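Local coordinates for aminoacyl-tRNA synthetase (Cryptosporidium parvum, PDB 5F9Z), which probably attaches proline to its cognate tRNA at the expense of ATP, as a class II prolyl-tRNA synthetase, and binds the inhibitor halofuginone, at residues E183-V188 / S243-Q248; K209-E214 / I223-E228; R362-P367 / R376-D381. One frame throughout, in Å; residues are numbered along the deposited sequence.

Interaction 1. Residues E183-V188 / S243-Q248; sequences EALEMV and SHLLGQ. With HFG (7-bromo-6-chloro-3-{3-[(2R,3S)-3-hydroxypiperidin-2-yl]-2-oxopropyl}quinazolin-4(3H)-one), chain E.
V188 lies over the backbone of the strand between S243 and L245, its two methyls doing different work. CG1 sits 3.3 Å from S243 OG, while CG2 presses against H244 O at 3.3 Å and against L245 CB. With CG1 anti to the backbone N (chi1 176°), both methyls of the valine meet the strand. One turn earlier on the helix, A184 and L185 meet L245: its CD1 lies 3.8 Å from A184 CB and its CD2 4.0 Å from L185 CD1, the two leucines crossing at about a right angle. One hydrogen bond joins the segments, from S243 OG to V188 O at 3.1 Å; it arrives well off the carbonyl direction, at a C=O...O angle of 108°. Residues 183-188 of helix 181-202 run nearly antiparallel to 243-247 of strand 236-247, in the class II catalytic core. H244 leaves the strand on the side away from the helix, and its NE2 donates to O7' of halofuginone at 2.6 Å, in the ring plane and nearly straight (166°). ND1 is hydrogen-bonded to T224 OG1, so bonds at both ring nitrogens limit the imidazole's rotation. The strand thus meets the helix mostly through methyls plus one serine bond, and offers the ligand's piperidine hydroxyl a polar hold.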
loop_
_atom_site.group_PDB
_atom_site.type_symbol
_atom_site.label_atom_id
_atom_site.label_comp_id
_atom_site.label_asym_id
_atom_site.label_seq_id
_atom_site.Cartn_x
_atom_site.Cartn_y
_atom_site.Cartn_z
ATOM N N GLU A 183 6.952 15.915 -21.195
ATOM C CA GLU A 183 6.678 14.486 -21.309
ATOM C C GLU A 183 7.011 13.747 -20.018
ATOM O O GLU A 183 6.344 12.763 -19.679
ATOM C CB GLU A 183 7.466 13.892 -22.476
ATOM C CG GLU A 183 7.050 12.483 -22.864
ATOM C CD GLU A 183 7.998 11.857 -23.870
ATOM O OE1 GLU A 183 8.946 11.165 -23.444
ATOM O OE2 GLU A 183 7.802 12.067 -25.085
ATOM N N ALA A 184 8.032 14.204 -19.289
ATOM C CA ALA A 184 8.394 13.554 -18.034
ATOM C C ALA A 184 7.346 13.808 -16.957
ATOM O O ALA A 184 6.969 12.887 -16.224
ATOM C CB ALA A 184 9.769 14.033 -17.572
ATOM N N LEU A 185 6.864 15.049 -16.848
ATOM C CA LEU A 185 5.847 15.361 -15.847
ATOM C C LEU A 185 4.555 14.602 -16.121
ATOM O O LEU A 185 3.886 14.143 -15.187
ATOM C CB LEU A 185 5.591 16.868 -15.808
ATOM C CG LEU A 185 4.518 17.348 -14.829
ATOM C CD1 LEU A 185 4.834 16.893 -13.411
ATOM C CD2 LEU A 185 4.375 18.863 -14.890
ATOM N N GLU A 186 4.186 14.464 -17.397
ATOM C CA GLU A 186 3.034 13.638 -17.742
ATOM C C GLU A 186 3.238 12.194 -17.302
ATOM O O GLU A 186 2.279 11.528 -16.895
ATOM C CB GLU A 186 2.769 13.709 -19.246
ATOM C CG GLU A 186 2.309 15.076 -19.726
ATOM C CD GLU A 186 2.380 15.221 -21.235
ATOM O OE1 GLU A 186 2.904 14.303 -21.900
ATOM O OE2 GLU A 186 1.914 16.257 -21.756
ATOM N N MET A 187 4.476 11.699 -17.366
ATOM C CA MET A 187 4.765 10.361 -16.862
ATOM C C MET A 187 4.626 10.304 -15.345
ATOM O O MET A 187 4.180 9.289 -14.795
ATOM C CB MET A 187 6.170 9.936 -17.291
ATOM C CG MET A 187 6.537 8.512 -16.913
ATOM S SD MET A 187 5.584 7.291 -17.830
ATOM C CE MET A 187 6.158 5.781 -17.069
ATOM N N VAL A 188 5.000 11.383 -14.653
ATOM C CA VAL A 188 4.864 11.426 -13.199
ATOM C C VAL A 188 3.395 11.344 -12.802
ATOM O O VAL A 188 3.015 10.567 -11.918
ATOM C CB VAL A 188 5.527 12.696 -12.634
ATOM C CG1 VAL A 188 5.294 12.796 -11.134
ATOM C CG2 VAL A 188 7.012 12.706 -12.947
ATOM N N SER A 243 6.075 9.477 -6.666
ATOM C CA SER A 243 6.417 9.643 -8.075
ATOM C C SER A 243 7.151 10.965 -8.222
ATOM O O SER A 243 6.592 12.022 -7.914
ATOM C CB SER A 243 5.165 9.611 -8.955
ATOM O OG SER A 243 5.504 9.653 -10.330
ATOM N N HIS A 244 8.396 10.908 -8.687
ATOM C CA HIS A 244 9.278 12.066 -8.707
ATOM C C HIS A 244 9.447 12.598 -10.122
ATOM O O HIS A 244 9.605 11.827 -11.073
ATOM C CB HIS A 244 10.658 11.719 -8.140
ATOM C CG HIS A 244 10.614 10.988 -6.835
ATOM N ND1 HIS A 244 10.353 11.618 -5.638
ATOM C CD2 HIS A 244 10.810 9.682 -6.539
ATOM C CE1 HIS A 244 10.385 10.729 -4.661
ATOM N NE2 HIS A 244 10.660 9.547 -5.181
ATOM N N LEU A 245 9.415 13.923 -10.253
ATOM C CA LEU A 245 9.889 14.595 -11.462
ATOM C C LEU A 245 11.340 14.973 -11.205
ATOM O O LEU A 245 11.646 16.040 -10.670
ATOM C CB LEU A 245 9.033 15.810 -11.797
ATOM C CG LEU A 245 9.529 16.635 -12.991
ATOM C CD1 LEU A 245 9.574 15.789 -14.254
ATOM C CD2 LEU A 245 8.672 17.877 -13.197
ATOM N N LEU A 246 12.250 14.068 -11.573
ATOM C CA LEU A 246 13.669 14.293 -11.331
ATOM C C LEU A 246 14.220 15.448 -12.156
ATOM O O LEU A 246 15.221 16.053 -11.759
ATOM C CB LEU A 246 14.460 13.020 -11.634
ATOM C CG LEU A 246 13.971 11.749 -10.938
ATOM C CD1 LEU A 246 14.702 10.533 -11.481
ATOM C CD2 LEU A 246 14.150 11.862 -9.432
ATOM N N GLY A 247 13.587 15.769 -13.278
ATOM C CA GLY A 247 14.114 16.819 -14.132
ATOM C C GLY A 247 15.443 16.394 -14.721
ATOM O O GLY A 247 15.585 15.296 -15.269
ATOM N N GLN A 248 16.439 17.268 -14.599
ATOM C CA GLN A 248 17.775 17.002 -15.112
ATOM C C GLN A 248 18.812 16.887 -14.003
ATOM O O GLN A 248 20.014 16.923 -14.285
ATOM C CB GLN A 248 18.178 18.092 -16.107
ATOM C CG GLN A 248 17.315 18.122 -17.358
ATOM C CD GLN A 248 17.512 19.384 -18.172
ATOM O OE1 GLN A 248 17.609 20.481 -17.623
ATOM N NE2 GLN A 248 17.575 19.235 -19.491
HETATM O "O4'" HFG E . 14.743 6.034 -3.314
HETATM C C21 HFG E . 14.457 7.196 -3.302
HETATM C "C3'" HFG E . 13.780 7.852 -4.527
HETATM C "C2'" HFG E . 13.155 6.839 -5.488
HETATM N "N1'" HFG E . 14.115 5.928 -5.946
HETATM C "C6'" HFG E . 13.507 4.732 -6.448
HETATM C "C5'" HFG E . 12.024 4.921 -6.773
HETATM C "C4'" HFG E . 11.261 5.303 -5.621
HETATM C C39 HFG E . 12.009 6.119 -4.747
HETATM O "O7'" HFG E . 11.106 7.174 -4.125
HETATM C "C1'" HFG E . 14.776 8.109 -1.971
HETATM N N3 HFG E . 15.771 7.378 -1.076
HETATM C C4 HFG E . 17.087 7.226 -1.491
HETATM O O11 HFG E . 17.453 7.681 -2.576
HETATM C C10 HFG E . 17.977 6.573 -0.689
HETATM C C5 HFG E . 19.353 6.398 -1.084
HETATM C C2 HFG E . 15.380 6.895 0.084
HETATM N N1 HFG E . 16.225 6.244 0.897
HETATM C C9 HFG E . 17.528 6.079 0.520
HETATM C C8 HFG E . 18.415 5.400 1.370
HETATM C C7 HFG E . 19.765 5.229 0.977
HETATM BR BR1 HFG E . 20.996 4.280 2.165
HETATM C C6 HFG E . 20.221 5.732 -0.251
HETATM CL CL1 HFG E . 21.903 5.516 -0.732
#

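Interaction 2. Residues K209-E214 / I223-E228; sequences KGTKSE and ITKSIE
This antiparallel beta hairpin, built from strands 208-211 and 223-231, belongs to the class II catalytic core. G210 and S226 form its hydrogen-bonded pair: S226 N donates to G210 O at 3.0 Å, and G210 N returns a bond to S226 O. Beyond T211 and K225 the backbones stay joined, K212 N giving a short bond of 2.7 Å to T224 O, almost in line with the carbonyl (171°). A water continues the link, donating to K212 O and accepting from T224 N. On the face that carries K209, T211, K225 and I227, K209 CG packs on I227 CG2; K209 NZ is hydrogen-bonded to N193, and K225 NZ forms a salt bridge with D189. The methyl CG2 of T211 meets I223 CG2 at 3.9 Å. K212 behaves differently. Bent at chi2 (-66°), its chain passes T224 CG2, which touches CG at 3.6 Å, and runs by S226 to bring NZ to E228, where it forms a buried salt bridge. L477 O takes a further bond from that amine, tying the hairpin to strand 475-480. Two donors converge on E228 OE1: S226 OG reaches it on the anti side at 2.8 Å, close to the carboxylate plane, whereas K212 NZ comes from above that plane at 2.7 Å.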
loop_
_atom_site.group_PDB
_atom_site.type_symbol
_atom_site.label_atom_id
_atom_site.label_comp_id
_atom_site.label_asym_id
_atom_site.label_seq_id
_atom_site.Cartn_x
_atom_site.Cartn_y
_atom_site.Cartn_z
ATOM N N LYS A 209 -4.078 12.250 -3.311
ATOM C CA LYS A 209 -3.067 12.642 -4.281
ATOM C C LYS A 209 -2.652 14.087 -4.048
ATOM O O LYS A 209 -3.491 14.960 -3.805
ATOM C CB LYS A 209 -3.592 12.468 -5.707
ATOM C CG LYS A 209 -3.795 11.018 -6.112
ATOM C CD LYS A 209 -4.198 10.879 -7.570
ATOM C CE LYS A 209 -5.627 11.332 -7.800
ATOM N NZ LYS A 209 -6.140 10.870 -9.119
ATOM N N GLY A 210 -1.349 14.336 -4.115
ATOM C CA GLY A 210 -0.856 15.682 -3.887
ATOM C C GLY A 210 0.618 15.783 -4.201
ATOM O O GLY A 210 1.246 14.836 -4.680
ATOM N N THR A 211 1.165 16.962 -3.917
ATOM C CA THR A 211 2.567 17.267 -4.152
ATOM C C THR A 211 3.268 17.509 -2.822
ATOM O O THR A 211 2.739 18.204 -1.949
ATOM C CB THR A 211 2.719 18.497 -5.053
ATOM O OG1 THR A 211 2.005 18.288 -6.277
ATOM C CG2 THR A 211 4.187 18.757 -5.366
ATOM N N LYS A 212 4.453 16.925 -2.669
ATOM C CA LYS A 212 5.255 17.173 -1.482
ATOM C C LYS A 212 5.743 18.616 -1.463
ATOM O O LYS A 212 5.971 19.233 -2.506
ATOM C CB LYS A 212 6.453 16.224 -1.431
ATOM C CG LYS A 212 6.097 14.772 -1.172
ATOM C CD LYS A 212 5.514 14.586 0.216
ATOM C CE LYS A 212 5.270 13.118 0.512
ATOM N NZ LYS A 212 4.627 12.915 1.836
ATOM N N SER A 213 5.899 19.154 -0.257
ATOM C CA SER A 213 6.488 20.473 -0.108
ATOM C C SER A 213 7.970 20.429 -0.479
ATOM O O SER A 213 8.564 19.363 -0.666
ATOM C CB SER A 213 6.308 20.981 1.322
ATOM O OG SER A 213 6.929 20.112 2.252
ATOM N N GLU A 214 8.570 21.616 -0.589
ATOM C CA GLU A 214 9.990 21.688 -0.920
ATOM C C GLU A 214 10.842 21.062 0.176
ATOM O O GLU A 214 11.875 20.443 -0.106
ATOM C CB GLU A 214 10.399 23.142 -1.159
ATOM C CG GLU A 214 9.678 23.810 -2.318
ATOM C CD GLU A 214 10.039 23.203 -3.661
ATOM O OE1 GLU A 214 11.128 22.603 -3.776
ATOM O OE2 GLU A 214 9.229 23.324 -4.605
ATOM N N ILE A 223 10.208 17.859 -8.500
ATOM C CA ILE A 223 8.850 17.761 -7.979
ATOM C C ILE A 223 8.615 16.329 -7.523
ATOM O O ILE A 223 8.849 15.385 -8.285
ATOM C CB ILE A 223 7.799 18.167 -9.032
ATOM C CG1 ILE A 223 8.038 19.601 -9.508
ATOM C CG2 ILE A 223 6.394 18.017 -8.467
ATOM C CD1 ILE A 223 7.083 20.049 -10.592
ATOM N N THR A 224 8.156 16.168 -6.284
ATOM C CA THR A 224 7.802 14.864 -5.736
ATOM C C THR A 224 6.308 14.852 -5.451
ATOM O O THR A 224 5.838 15.551 -4.546
ATOM C CB THR A 224 8.598 14.552 -4.469
ATOM O OG1 THR A 224 9.985 14.402 -4.797
ATOM C CG2 THR A 224 8.092 13.269 -3.828
ATOM N N LYS A 225 5.564 14.073 -6.227
ATOM C CA LYS A 225 4.151 13.845 -5.981
ATOM C C LYS A 225 3.971 12.505 -5.280
ATOM O O LYS A 225 4.773 11.583 -5.453
ATOM C CB LYS A 225 3.357 13.881 -7.287
ATOM C CG LYS A 225 3.452 15.212 -8.014
ATOM C CD LYS A 225 2.516 15.274 -9.205
ATOM C CE LYS A 225 2.537 16.656 -9.839
ATOM N NZ LYS A 225 1.579 16.766 -10.974
ATOM N N SER A 226 2.918 12.405 -4.475
ATOM C CA SER A 226 2.719 11.215 -3.663
ATOM C C SER A 226 1.235 11.006 -3.409
ATOM O O SER A 226 0.401 11.870 -3.689
ATOM C CB SER A 226 3.470 11.317 -2.333
ATOM O OG SER A 226 2.882 12.301 -1.500
ATOM N N ILE A 227 0.920 9.829 -2.878
ATOM C CA ILE A 227 -0.397 9.519 -2.337
ATOM C C ILE A 227 -0.217 9.253 -0.850
ATOM O O ILE A 227 0.600 8.410 -0.458
ATOM C CB ILE A 227 -1.047 8.319 -3.045
ATOM C CG1 ILE A 227 -0.028 7.202 -3.274
ATOM C CG2 ILE A 227 -1.656 8.746 -4.367
ATOM C CD1 ILE A 227 -0.641 5.925 -3.811
ATOM N N GLU A 228 -0.957 9.984 -0.024
ATOM C CA GLU A 228 -0.834 9.888 1.423
ATOM C C GLU A 228 -1.997 9.086 1.990
ATOM O O GLU A 228 -3.163 9.396 1.723
ATOM C CB GLU A 228 -0.794 11.276 2.063
ATOM C CG GLU A 228 0.380 12.143 1.630
ATOM C CD GLU A 228 1.722 11.556 2.023
ATOM O OE1 GLU A 228 2.554 11.316 1.124
ATOM O OE2 GLU A 228 1.945 11.331 3.231
HETATM O O HOH W 1 7.764 18.774 -4.600
#

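Interaction 3. Residues R362-P367 / R376-D381; sequences RFEVGP and RVVVRD
R362 and V378 lie side by side, and four backbone hydrogen bonds hold their two strands together. R362 N donates to V378 O, and R362 O accepts from V378 N at 3.1 Å. Two residues along, E364 N gives the shortest of the four, 2.8 Å to R376 O, while R376 N answers to E364 O with the longest, 3.3 Å. R376 O also receives the CA-H of F363, and R362 O that of V377, so each of these carbonyls has a second, weaker donor from the non-hydrogen-bonded pair between them. The strands are neighbours, antiparallel, in the five-stranded mixed sheet of the anticodon-binding domain, as expected of this class IIa family, with helix 367-372 in the connection between them. F363 and V377 share a face of the sheet: V377 CG2 touches F363 CE1 at 3.5 Å, obliquely to the ring, and F363 also packs on I397 of helix 393-417 and on V326 and L330 of helix 317-332. The other face carries R362, E364 and R376 around V378. With CG set between the backbone N and the carbonyl carbon (chi1 72°), the R362 chain runs along V378, whose CG1 lies over one face of the guanidinium. NE donates to E364 OE2 at 3.0 Å, nearly in the guanidinium plane and onto the anti lone pair, making a salt bridge within the strand; NH1 makes a salt bridge with E355 OE1, and Y351 adds a cation-pi contact. OE2 also meets V378 CG2 at 3.6 Å. E364 OE1 is satisfied differently, taking a hydrogen from a water at 2.9 Å that in turn accepts from R376 NH1. The carboxylate and the R376 guanidinium are therefore linked through water, and NE of R376 makes its direct salt bridge with D387, on the adjoining strand 385-389.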
loop_
_atom_site.group_PDB
_atom_site.type_symbol
_atom_site.label_atom_id
_atom_site.label_comp_id
_atom_site.label_asym_id
_atom_site.label_seq_id
_atom_site.Cartn_x
_atom_site.Cartn_y
_atom_site.Cartn_z
ATOM N N ARG A 362 -18.342 -17.046 3.138
ATOM C CA ARG A 362 -18.332 -18.459 3.475
ATOM C C ARG A 362 -19.677 -19.068 3.107
ATOM O O ARG A 362 -20.727 -18.448 3.303
ATOM C CB ARG A 362 -18.022 -18.699 4.961
ATOM C CG ARG A 362 -19.124 -18.336 5.939
ATOM C CD ARG A 362 -18.990 -19.174 7.200
ATOM N NE ARG A 362 -19.823 -18.692 8.297
ATOM C CZ ARG A 362 -19.398 -17.862 9.244
ATOM N NH1 ARG A 362 -18.148 -17.421 9.226
ATOM N NH2 ARG A 362 -20.220 -17.473 10.209
ATOM N N PHE A 363 -19.634 -20.271 2.544
ATOM C CA PHE A 363 -20.830 -21.009 2.161
ATOM C C PHE A 363 -21.038 -22.138 3.159
ATOM O O PHE A 363 -20.176 -23.010 3.303
ATOM C CB PHE A 363 -20.713 -21.569 0.742
ATOM C CG PHE A 363 -20.769 -20.524 -0.341
ATOM C CD1 PHE A 363 -20.943 -19.183 -0.036
ATOM C CD2 PHE A 363 -20.661 -20.892 -1.672
ATOM C CE1 PHE A 363 -20.995 -18.231 -1.037
ATOM C CE2 PHE A 363 -20.717 -19.946 -2.676
ATOM C CZ PHE A 363 -20.882 -18.614 -2.358
ATOM N N GLU A 364 -22.172 -22.114 3.850
ATOM C CA GLU A 364 -22.557 -23.179 4.765
ATOM C C GLU A 364 -23.499 -24.124 4.028
ATOM O O GLU A 364 -24.582 -23.714 3.598
ATOM C CB GLU A 364 -23.218 -22.608 6.018
ATOM C CG GLU A 364 -22.349 -21.600 6.754
ATOM C CD GLU A 364 -23.046 -20.988 7.951
ATOM O OE1 GLU A 364 -24.221 -21.331 8.199
ATOM O OE2 GLU A 364 -22.417 -20.162 8.646
ATOM N N VAL A 365 -23.082 -25.377 3.875
ATOM C CA VAL A 365 -23.817 -26.366 3.094
ATOM C C VAL A 365 -24.207 -27.495 4.039
ATOM O O VAL A 365 -23.394 -28.376 4.342
ATOM C CB VAL A 365 -23.001 -26.890 1.907
ATOM C CG1 VAL A 365 -23.812 -27.901 1.111
ATOM C CG2 VAL A 365 -22.559 -25.736 1.020
ATOM N N GLY A 366 -25.453 -27.473 4.507
ATOM C CA GLY A 366 -25.973 -28.521 5.349
ATOM C C GLY A 366 -27.127 -29.247 4.690
ATOM O O GLY A 366 -27.440 -29.018 3.518
ATOM N N PRO A 367 -27.770 -30.156 5.432
ATOM C CA PRO A 367 -28.936 -30.868 4.874
ATOM C C PRO A 367 -29.986 -29.951 4.263
ATOM O O PRO A 367 -30.464 -30.214 3.153
ATOM C CB PRO A 367 -29.488 -31.630 6.088
ATOM C CG PRO A 367 -28.369 -31.697 7.086
ATOM C CD PRO A 367 -27.249 -30.797 6.650
ATOM N N ARG A 376 -26.075 -21.245 2.101
ATOM C CA ARG A 376 -26.109 -20.188 3.104
ATOM C C ARG A 376 -24.831 -19.364 2.999
ATOM O O ARG A 376 -23.732 -19.882 3.225
ATOM C CB ARG A 376 -26.261 -20.778 4.505
ATOM C CG ARG A 376 -26.046 -19.778 5.632
ATOM C CD ARG A 376 -27.004 -18.601 5.529
ATOM N NE ARG A 376 -28.401 -19.022 5.573
ATOM C CZ ARG A 376 -29.103 -19.171 6.692
ATOM N NH1 ARG A 376 -28.537 -18.934 7.867
ATOM N NH2 ARG A 376 -30.369 -19.558 6.635
ATOM N N VAL A 377 -24.977 -18.089 2.656
ATOM C CA VAL A 377 -23.847 -17.184 2.481
ATOM C C VAL A 377 -23.763 -16.269 3.693
ATOM O O VAL A 377 -24.766 -15.666 4.097
ATOM C CB VAL A 377 -23.986 -16.365 1.186
ATOM C CG1 VAL A 377 -22.754 -15.500 0.970
ATOM C CG2 VAL A 377 -24.220 -17.286 -0.002
ATOM N N VAL A 378 -22.571 -16.165 4.274
ATOM C CA VAL A 378 -22.296 -15.244 5.370
ATOM C C VAL A 378 -21.185 -14.309 4.915
ATOM O O VAL A 378 -20.105 -14.767 4.521
ATOM C CB VAL A 378 -21.902 -15.982 6.659
ATOM C CG1 VAL A 378 -21.699 -14.988 7.795
ATOM C CG2 VAL A 378 -22.956 -17.013 7.028
ATOM N N VAL A 379 -21.450 -13.009 4.964
ATOM C CA VAL A 379 -20.499 -11.997 4.521
ATOM C C VAL A 379 -19.551 -11.673 5.668
ATOM O O VAL A 379 -19.969 -11.545 6.825
ATOM C CB VAL A 379 -21.234 -10.741 4.020
ATOM C CG1 VAL A 379 -20.256 -9.763 3.394
ATOM C CG2 VAL A 379 -22.314 -11.129 3.021
ATOM N N ARG A 380 -18.263 -11.531 5.342
ATOM C CA ARG A 380 -17.232 -11.443 6.371
ATOM C C ARG A 380 -17.317 -10.139 7.159
ATOM O O ARG A 380 -17.282 -10.149 8.394
ATOM C CB ARG A 380 -15.851 -11.592 5.730
ATOM C CG ARG A 380 -14.687 -11.194 6.624
ATOM C CD ARG A 380 -14.578 -12.085 7.851
ATOM N NE ARG A 380 -13.445 -11.702 8.689
ATOM C CZ ARG A 380 -13.484 -10.741 9.604
ATOM N NH1 ARG A 380 -14.605 -10.059 9.807
ATOM N NH2 ARG A 380 -12.402 -10.458 10.317
ATOM N N ASP A 381 -17.424 -9.006 6.463
ATOM C CA ASP A 381 -17.212 -7.721 7.120
ATOM C C ASP A 381 -18.433 -7.205 7.872
ATOM O O ASP A 381 -18.273 -6.371 8.771
ATOM C CB ASP A 381 -16.760 -6.673 6.097
ATOM C CG ASP A 381 -17.804 -6.404 5.033
ATOM O OD1 ASP A 381 -18.505 -7.357 4.632
ATOM O OD2 ASP A 381 -17.923 -5.239 4.601
HETATM O O HOH W 2 -25.610 -18.940 9.050
#

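How the interactions relate
Interactions 1 and 2 form one piece of the catalytic core, with centres 12 Å apart. Strands 223-231 and 236-247 are adjacent and antiparallel, S243 N probably donating to K225 O at 2.8 Å, and along the chain interaction 2 is nested inside the loop that interaction 1 closes. The ligands lie close to both: the side chain of H244, which T224 of interaction 2 holds, is about 4 Å from AMPPNP, whereas the side chain of S226 is about 6 Å from the nucleotide. Interaction 3 belongs to the anticodon-binding domain, across the chain's centre, with centres 49 Å from interaction 1 and 44 Å from interaction 2; its nearest atoms to interaction 2 are about 21 Å away.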